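Local coordinates for protein mevalonate kinase, putative (Leishmania major, PDB 2HFS) that probably phosphorylates (R)-mevalonate with ATP, giving (R)-5-phosphomevalonate and ADP at an early step of isoprenoid and sterol biosynthesis, at residues Gly20-His32 and Leu248-Val261. Numbering follows the deposited sequence.
Sequences GKVILFGEHFVVH and LMNANHDLCRQIDV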
# COMPACT_ATOMS: atom_id res chain seq x y z
N GLY A 20 -2.93 -2.85 4.63
CA GLY A 20 -1.73 -2.50 3.87
C GLY A 20 -1.93 -2.67 2.37
O GLY A 20 -2.97 -3.14 1.94
N LYS A 21 -0.91 -2.29 1.60
CA LYS A 21 -1.01 -2.22 0.14
C LYS A 21 0.30 -2.59 -0.55
O LYS A 21 1.37 -2.12 -0.14
CB LYS A 21 -1.37 -0.79 -0.30
CG LYS A 21 -1.33 -0.60 -1.83
CD LYS A 21 -0.56 0.64 -2.27
CE LYS A 21 0.90 0.67 -1.78
NZ LYS A 21 1.68 1.78 -2.38
N VAL A 22 0.22 -3.39 -1.61
CA VAL A 22 1.35 -3.55 -2.52
C VAL A 22 0.87 -3.34 -3.97
O VAL A 22 -0.25 -3.66 -4.29
CB VAL A 22 2.09 -4.93 -2.40
CG1 VAL A 22 2.44 -5.25 -0.95
CG2 VAL A 22 1.28 -6.06 -3.01
N ILE A 23 1.73 -2.81 -4.82
CA ILE A 23 1.40 -2.74 -6.23
C ILE A 23 1.92 -3.98 -6.93
O ILE A 23 3.14 -4.23 -6.96
CB ILE A 23 1.94 -1.45 -6.86
CG1 ILE A 23 1.39 -0.23 -6.14
CG2 ILE A 23 1.53 -1.40 -8.33
CD1 ILE A 23 2.26 0.99 -6.28
N LEU A 24 1.00 -4.79 -7.46
CA LEU A 24 1.38 -6.00 -8.16
C LEU A 24 1.84 -5.70 -9.57
O LEU A 24 2.86 -6.22 -10.01
CB LEU A 24 0.24 -7.02 -8.17
CG LEU A 24 -0.10 -7.65 -6.82
CD1 LEU A 24 -1.07 -8.77 -7.08
CD2 LEU A 24 1.16 -8.16 -6.11
N PHE A 25 1.09 -4.85 -10.26
CA PHE A 25 1.44 -4.39 -11.61
C PHE A 25 1.23 -2.91 -11.82
O PHE A 25 0.25 -2.35 -11.37
CB PHE A 25 0.59 -5.11 -12.66
CG PHE A 25 0.90 -6.59 -12.78
CD1 PHE A 25 1.82 -7.04 -13.72
CD2 PHE A 25 0.27 -7.51 -11.96
CE1 PHE A 25 2.12 -8.37 -13.84
CE2 PHE A 25 0.56 -8.88 -12.08
CZ PHE A 25 1.49 -9.31 -13.02
N GLY A 26 2.19 -2.28 -12.49
CA GLY A 26 1.93 -1.05 -13.20
C GLY A 26 2.28 0.27 -12.52
O GLY A 26 1.83 1.31 -12.95
N GLU A 27 3.08 0.21 -11.46
CA GLU A 27 3.72 1.42 -10.94
C GLU A 27 4.42 2.18 -12.07
O GLU A 27 5.04 1.58 -12.97
CB GLU A 27 4.75 1.11 -9.86
CG GLU A 27 5.76 0.05 -10.24
CD GLU A 27 5.26 -1.34 -9.90
OE1 GLU A 27 5.20 -1.68 -8.69
OE2 GLU A 27 4.88 -2.09 -10.84
N HIS A 28 4.35 3.51 -12.01
CA HIS A 28 4.94 4.39 -13.03
C HIS A 28 4.21 4.46 -14.37
O HIS A 28 3.93 5.56 -14.87
CB HIS A 28 6.44 4.10 -13.20
CG HIS A 28 7.24 4.48 -12.00
ND1 HIS A 28 7.52 5.79 -11.69
CD2 HIS A 28 7.78 3.73 -11.01
CE1 HIS A 28 8.20 5.84 -10.56
NE2 HIS A 28 8.35 4.60 -10.11
N PHE A 29 3.87 3.31 -14.95
CA PHE A 29 3.16 3.30 -16.23
C PHE A 29 1.72 3.80 -16.11
O PHE A 29 1.15 4.38 -17.06
CB PHE A 29 3.20 1.91 -16.85
CG PHE A 29 4.59 1.47 -17.23
CD1 PHE A 29 5.27 0.51 -16.50
CD2 PHE A 29 5.24 2.06 -18.32
CE1 PHE A 29 6.57 0.12 -16.85
CE2 PHE A 29 6.53 1.66 -18.70
CZ PHE A 29 7.20 0.69 -17.94
N VAL A 30 1.15 3.60 -14.93
CA VAL A 30 -0.18 4.10 -14.58
C VAL A 30 -0.29 5.64 -14.70
O VAL A 30 -1.34 6.17 -15.08
CB VAL A 30 -0.58 3.63 -13.16
CG1 VAL A 30 0.36 4.24 -12.09
CG2 VAL A 30 -2.03 3.93 -12.87
N VAL A 31 0.80 6.33 -14.37
CA VAL A 31 0.90 7.78 -14.52
C VAL A 31 0.61 8.20 -15.97
O VAL A 31 0.12 9.31 -16.22
CB VAL A 31 2.29 8.28 -14.05
CG1 VAL A 31 2.53 9.76 -14.36
CG2 VAL A 31 2.44 8.02 -12.55
N HIS A 32 0.89 7.30 -16.91
CA HIS A 32 0.78 7.58 -18.34
C HIS A 32 -0.42 6.90 -18.99
O HIS A 32 -0.52 6.83 -20.23
CB HIS A 32 2.10 7.25 -19.04
CG HIS A 32 3.24 8.04 -18.50
ND1 HIS A 32 3.72 9.18 -19.12
CD2 HIS A 32 3.95 7.91 -17.35
CE1 HIS A 32 4.70 9.69 -18.40
NE2 HIS A 32 4.85 8.95 -17.31
N LEU A 248 4.55 -12.94 -15.48
CA LEU A 248 4.17 -11.59 -15.90
C LEU A 248 4.73 -10.52 -14.96
O LEU A 248 5.19 -9.48 -15.41
CB LEU A 248 2.64 -11.47 -16.01
CG LEU A 248 1.98 -12.23 -17.18
CD1 LEU A 248 0.56 -12.60 -16.87
CD2 LEU A 248 2.06 -11.43 -18.49
N MSE A 249 4.69 -10.81 -13.66
CA MSE A 249 5.36 -9.96 -12.68
C MSE A 249 6.85 -9.81 -13.02
O MSE A 249 7.39 -8.71 -12.96
CB MSE A 249 5.19 -10.51 -11.25
CG MSE A 249 3.80 -10.26 -10.65
SE MSE A 249 3.59 -11.35 -9.09
CE MSE A 249 4.73 -10.35 -7.85
N ASN A 250 7.51 -10.90 -13.38
CA ASN A 250 8.92 -10.84 -13.80
C ASN A 250 9.10 -9.94 -15.01
O ASN A 250 10.05 -9.14 -15.10
CB ASN A 250 9.44 -12.25 -14.10
CG ASN A 250 9.65 -13.07 -12.85
OD1 ASN A 250 9.72 -12.52 -11.76
ND2 ASN A 250 9.75 -14.40 -13.01
N ALA A 251 8.17 -10.07 -15.95
CA ALA A 251 8.21 -9.28 -17.17
C ALA A 251 8.02 -7.81 -16.83
O ALA A 251 8.69 -6.95 -17.41
CB ALA A 251 7.12 -9.74 -18.14
N ASN A 252 7.12 -7.55 -15.90
CA ASN A 252 6.88 -6.19 -15.43
C ASN A 252 8.11 -5.60 -14.77
O ASN A 252 8.47 -4.46 -15.06
CB ASN A 252 5.68 -6.12 -14.45
CG ASN A 252 5.08 -4.69 -14.32
OD1 ASN A 252 4.04 -4.53 -13.68
ND2 ASN A 252 5.73 -3.67 -14.90
N HIS A 253 8.76 -6.35 -13.88
CA HIS A 253 10.01 -5.88 -13.29
C HIS A 253 11.01 -5.52 -14.37
O HIS A 253 11.66 -4.47 -14.33
CB HIS A 253 10.63 -6.95 -12.39
CG HIS A 253 11.88 -6.50 -11.71
ND1 HIS A 253 11.88 -5.68 -10.61
CD2 HIS A 253 13.19 -6.72 -12.01
CE1 HIS A 253 13.11 -5.42 -10.24
NE2 HIS A 253 13.93 -6.06 -11.06
N ASP A 254 11.15 -6.39 -15.36
CA ASP A 254 12.06 -6.14 -16.47
C ASP A 254 11.80 -4.76 -17.08
O ASP A 254 12.72 -3.96 -17.23
CB ASP A 254 11.97 -7.24 -17.50
CG ASP A 254 13.31 -7.58 -18.11
OD1 ASP A 254 14.33 -7.41 -17.40
OD2 ASP A 254 13.43 -8.05 -19.26
N LEU A 255 10.53 -4.46 -17.39
CA LEU A 255 10.15 -3.13 -17.93
C LEU A 255 10.49 -1.95 -16.99
O LEU A 255 10.86 -0.86 -17.44
CB LEU A 255 8.67 -3.11 -18.29
CG LEU A 255 8.35 -3.91 -19.56
CD1 LEU A 255 6.86 -4.07 -19.71
CD2 LEU A 255 8.95 -3.25 -20.80
N CYS A 256 10.34 -2.18 -15.69
CA CYS A 256 10.70 -1.18 -14.66
C CYS A 256 12.18 -0.90 -14.64
O CYS A 256 12.59 0.23 -14.49
CB CYS A 256 10.25 -1.65 -13.28
SG CYS A 256 8.45 -1.57 -13.14
N ARG A 257 12.99 -1.94 -14.83
CA ARG A 257 14.43 -1.76 -14.97
C ARG A 257 14.73 -0.86 -16.18
O ARG A 257 15.65 -0.05 -16.12
CB ARG A 257 15.16 -3.09 -15.16
CG ARG A 257 15.06 -4.08 -14.02
CD ARG A 257 16.02 -5.25 -14.22
NE ARG A 257 17.42 -4.81 -14.22
CZ ARG A 257 18.45 -5.61 -14.48
NH1 ARG A 257 18.23 -6.90 -14.75
NH2 ARG A 257 19.69 -5.13 -14.47
N GLN A 258 13.94 -0.98 -17.25
CA GLN A 258 14.19 -0.26 -18.50
C GLN A 258 13.76 1.21 -18.45
O GLN A 258 14.16 1.99 -19.31
CB GLN A 258 13.52 -0.97 -19.68
CG GLN A 258 14.00 -2.41 -19.86
CD GLN A 258 13.49 -3.07 -21.12
OE1 GLN A 258 13.65 -2.54 -22.23
NE2 GLN A 258 12.92 -4.25 -20.97
N ILE A 259 12.95 1.58 -17.46
CA ILE A 259 12.65 3.00 -17.22
C ILE A 259 13.50 3.54 -16.07
O ILE A 259 13.22 4.62 -15.52
CB ILE A 259 11.15 3.27 -17.00
CG1 ILE A 259 10.60 2.46 -15.82
CG2 ILE A 259 10.37 3.03 -18.29
CD1 ILE A 259 9.34 3.07 -15.21
N ASP A 260 14.52 2.76 -15.72
CA ASP A 260 15.51 3.12 -14.72
C ASP A 260 14.91 3.42 -13.33
O ASP A 260 15.28 4.43 -12.71
CB ASP A 260 16.31 4.32 -15.24
CG ASP A 260 17.50 4.67 -14.37
OD1 ASP A 260 18.14 3.75 -13.83
OD2 ASP A 260 17.85 5.86 -14.18
N VAL A 261 13.98 2.59 -12.88
CA VAL A 261 13.45 2.75 -11.51
C VAL A 261 13.81 1.60 -10.56
O VAL A 261 13.32 1.55 -9.44
CB VAL A 261 11.91 3.05 -11.46
CG1 VAL A 261 11.57 4.31 -12.28
CG2 VAL A 261 11.08 1.85 -11.94
O HOH W 1 5.07 -1.16 -13.44
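In this GHMP kinase the end of N-terminal strand 17-25, through Phe25, and the loop after it, through Phe29, pack against helix 242-258 of the C-terminal part; the axes of 20-25 and 248-258 run at 97° to each other. Phe25 meets one turn of that helix: CZ lies 3.4 Å from Met249 CG, while the carbonyl carbon C of Leu248 sits at the ring edge. Asn252, its CG anti to the backbone N, extends to the bulged end of the strand, where Gly26 N gives its OD1 a weak bond of 3.1 Å, bent to 132°; the same N-H is shared with Glu27 OE2, also weakly. The amide plane is nearly parallel to that of the Phe25 ring. Asn252 ND2 donates to a water at 3.0 Å, and this water donates to both Glu27 O and Glu27 OE2. Further along, Phe29 directs CZ at Ile259 CG2 (4.0 Å), with Leu255 O at the edge of the Phe29 ring. Past the Schellman motif that ends the helix, Val261 CG1 stands over one face of the His28 ring, 4.0 Å from the centroid and 13° off the normal, a CH-pi contact; His28 NE2 bonds to Thr286 O. The weak bond at OD1 and the water at ND2 thus favour the modelled Asn252 flip, while Glu27 is held through OE2 by the water and a salt bridge to Lys282, and through OE1 by Gly285 N.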